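Local structure of monooxygenase (Agrobacterium tumefaciens, 2I7G) at residues B[257-262]-B[332-337]. The protein probably catalyses a flavin-dependent monooxygenation, as a member of the luciferase-like monooxygenase family, on a substrate that is not established. Sequence-based numbering, arbitrary orientation. Where two conformers were deposited one is given.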
loop_
_atom_site.group_PDB
_atom_site.type_symbol
_atom_site.label_atom_id
_atom_site.label_comp_id
_atom_site.label_asym_id
_atom_site.label_seq_id
_atom_site.Cartn_x
_atom_site.Cartn_y
_atom_site.Cartn_z
ATOM N N HIS B 257 15.972 -7.639 -19.973
ATOM C CA HIS B 257 17.062 -7.352 -19.057
ATOM C C HIS B 257 18.159 -6.624 -19.798
ATOM O O HIS B 257 18.336 -6.817 -21.002
ATOM C CB HIS B 257 17.594 -8.639 -18.448
ATOM C CG HIS B 257 16.577 -9.342 -17.607
ATOM N ND1 HIS B 257 16.011 -10.548 -17.970
ATOM C CD2 HIS B 257 15.967 -8.974 -16.455
ATOM C CE1 HIS B 257 15.123 -10.908 -17.055
ATOM N NE2 HIS B 257 15.092 -9.982 -16.118
ATOM N N GLY B 258 18.914 -5.815 -19.064
ATOM C CA GLY B 258 20.051 -5.137 -19.694
ATOM C C GLY B 258 20.664 -4.078 -18.807
ATOM O O GLY B 258 20.411 -4.026 -17.589
ATOM N N PHE B 259 21.524 -3.257 -19.402
ATOM C CA PHE B 259 22.203 -2.248 -18.594
ATOM C C PHE B 259 22.846 -1.225 -19.531
ATOM O O PHE B 259 23.286 -1.576 -20.629
ATOM C CB PHE B 259 23.257 -2.924 -17.703
ATOM C CG PHE B 259 23.966 -1.979 -16.768
ATOM C CD1 PHE B 259 23.251 -1.165 -15.872
ATOM C CD2 PHE B 259 25.361 -1.905 -16.784
ATOM C CE1 PHE B 259 23.928 -0.275 -15.012
ATOM C CE2 PHE B 259 26.053 -1.010 -15.906
ATOM C CZ PHE B 259 25.333 -0.195 -15.053
ATOM N N ILE B 260 22.841 0.038 -19.102
ATOM C CA ILE B 260 23.454 1.119 -19.898
ATOM C C ILE B 260 24.599 1.734 -19.085
ATOM O O ILE B 260 24.447 1.992 -17.879
ATOM C CB ILE B 260 22.395 2.191 -20.260
ATOM C CG1 ILE B 260 21.249 1.574 -21.099
ATOM C CG2 ILE B 260 23.052 3.374 -20.972
ATOM C CD1 ILE B 260 19.927 2.305 -20.984
ATOM N N ALA B 261 25.746 1.969 -19.727
ATOM C CA ALA B 261 26.850 2.635 -19.040
ATOM C C ALA B 261 27.575 3.507 -20.050
ATOM O O ALA B 261 27.170 3.586 -21.218
ATOM C CB ALA B 261 27.848 1.602 -18.388
ATOM N N ASP B 262 28.629 4.169 -19.598
ATOM C CA ASP B 262 29.273 5.170 -20.435
ATOM C C ASP B 262 29.983 4.537 -21.629
ATOM O O ASP B 262 30.208 5.222 -22.645
ATOM C CB ASP B 262 30.238 5.993 -19.601
ATOM C CG ASP B 262 29.492 7.030 -18.746
ATOM O OD1 ASP B 262 29.129 8.095 -19.316
ATOM O OD2 ASP B 262 29.227 6.777 -17.540
ATOM N N LEU B 332 12.932 -1.902 -19.324
ATOM C CA LEU B 332 14.280 -2.439 -19.130
ATOM C C LEU B 332 14.500 -2.728 -17.644
ATOM O O LEU B 332 14.265 -1.822 -16.810
ATOM C CB LEU B 332 15.259 -1.352 -19.610
ATOM C CG LEU B 332 16.731 -1.722 -19.488
ATOM C CD1 LEU B 332 17.091 -2.988 -20.312
ATOM C CD2 LEU B 332 17.684 -0.470 -19.841
ATOM N N GLN B 333 14.995 -3.922 -17.312
ATOM C CA GLN B 333 15.344 -4.263 -15.921
ATOM C C GLN B 333 16.874 -4.296 -15.816
ATOM O O GLN B 333 17.522 -5.195 -16.376
ATOM C CB GLN B 333 14.718 -5.602 -15.503
ATOM C CG GLN B 333 15.143 -6.026 -14.091
ATOM C CD GLN B 333 14.428 -7.285 -13.596
ATOM O OE1 GLN B 333 13.197 -7.385 -13.635
ATOM N NE2 GLN B 333 15.172 -8.187 -13.073
HETATM N N MSE B 334 17.432 -3.281 -15.154
HETATM C CA MSE B 334 18.885 -3.160 -14.923
HETATM C C MSE B 334 19.231 -3.512 -13.475
HETATM O O MSE B 334 20.227 -4.203 -13.191
HETATM C CB MSE B 334 19.354 -1.715 -15.184
HETATM C CG MSE B 334 18.974 -1.144 -16.536
HETATM SE SE MSE B 334 19.784 0.629 -16.884
HETATM C CE MSE B 334 18.924 1.639 -15.493
ATOM N N ALA B 335 18.420 -2.999 -12.544
ATOM C CA ALA B 335 18.749 -3.112 -11.103
ATOM C C ALA B 335 18.430 -4.557 -10.694
ATOM O O ALA B 335 17.264 -4.894 -10.375
ATOM C CB ALA B 335 17.939 -2.108 -10.295
ATOM N N ILE B 336 19.454 -5.405 -10.792
ATOM C CA ILE B 336 19.347 -6.864 -10.545
ATOM C C ILE B 336 20.409 -7.254 -9.526
ATOM O O ILE B 336 21.478 -6.644 -9.487
ATOM C CB ILE B 336 19.559 -7.636 -11.874
ATOM C CG1 ILE B 336 18.459 -7.277 -12.874
ATOM C CG2 ILE B 336 19.547 -9.168 -11.681
ATOM C CD1 ILE B 336 18.799 -7.715 -14.265
ATOM N N GLY B 337 20.118 -8.253 -8.686
ATOM C CA GLY B 337 21.085 -8.742 -7.704
ATOM C C GLY B 337 21.691 -7.601 -6.881
ATOM O O GLY B 337 20.978 -6.728 -6.364
#
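His-257 and Gln-333 run side by side on one face of the sheet and point the same way. The Gln-333 chain is extended, with CG anti to its own N (chi1 176°), and passes along the imidazole edge. CB of Gln-333 lies 3.7 Å from CD2 of His-257. The amide plane stands steeply to the ring, 79° apart, with its carbon CD at the ring edge. The polar partner of His-257 is elsewhere: its ND1 is hydrogen-bonded to Arg-286. CD1 of Ile-336 also reaches CD2 of His-257, at 3.8 Å.

Between the two backbones, Gly-258 N donates to Gln-333 O (3.1 Å). The same oxygen receives a CA-H contact from His-257. Gly-258 O in turn takes one from Met-334 CA, at 3.2 Å.

Met-334, a selenomethionine, crosses Phe-259 at about a right angle. Its CB meets the ring edge at CD1, 4.0 Å away. CG lies beside the backbone N, and the extended chi2 (-173°) carries SE onward. In the conformer described, SE sits 5.2 Å from the centroid of the Phe-259 ring and oblique to it, a Met-aromatic contact. Leu-332 and Ile-260 make an apolar pair, with CD2 of Leu-332 3.7 Å from CD1 of Ile-260. CD1 of Leu-332 packs on the backbone of Gly-258.

Helix 341-363 covers Ile-260 and Met-334, while helix 264-272 packs on Phe-259. Strand 252-260 also bonds to the short strand 307-309, through Phe-307 and Gly-309. The parallel bridge between His-257 and Gln-333 joins strands 252-260 and 329-333. This buried seam lies next to the pairing of 329-333 with the first strand, 23-28, which closes the parallel barrel, as in the TIM-barrel fold of luciferase-like monooxygenases.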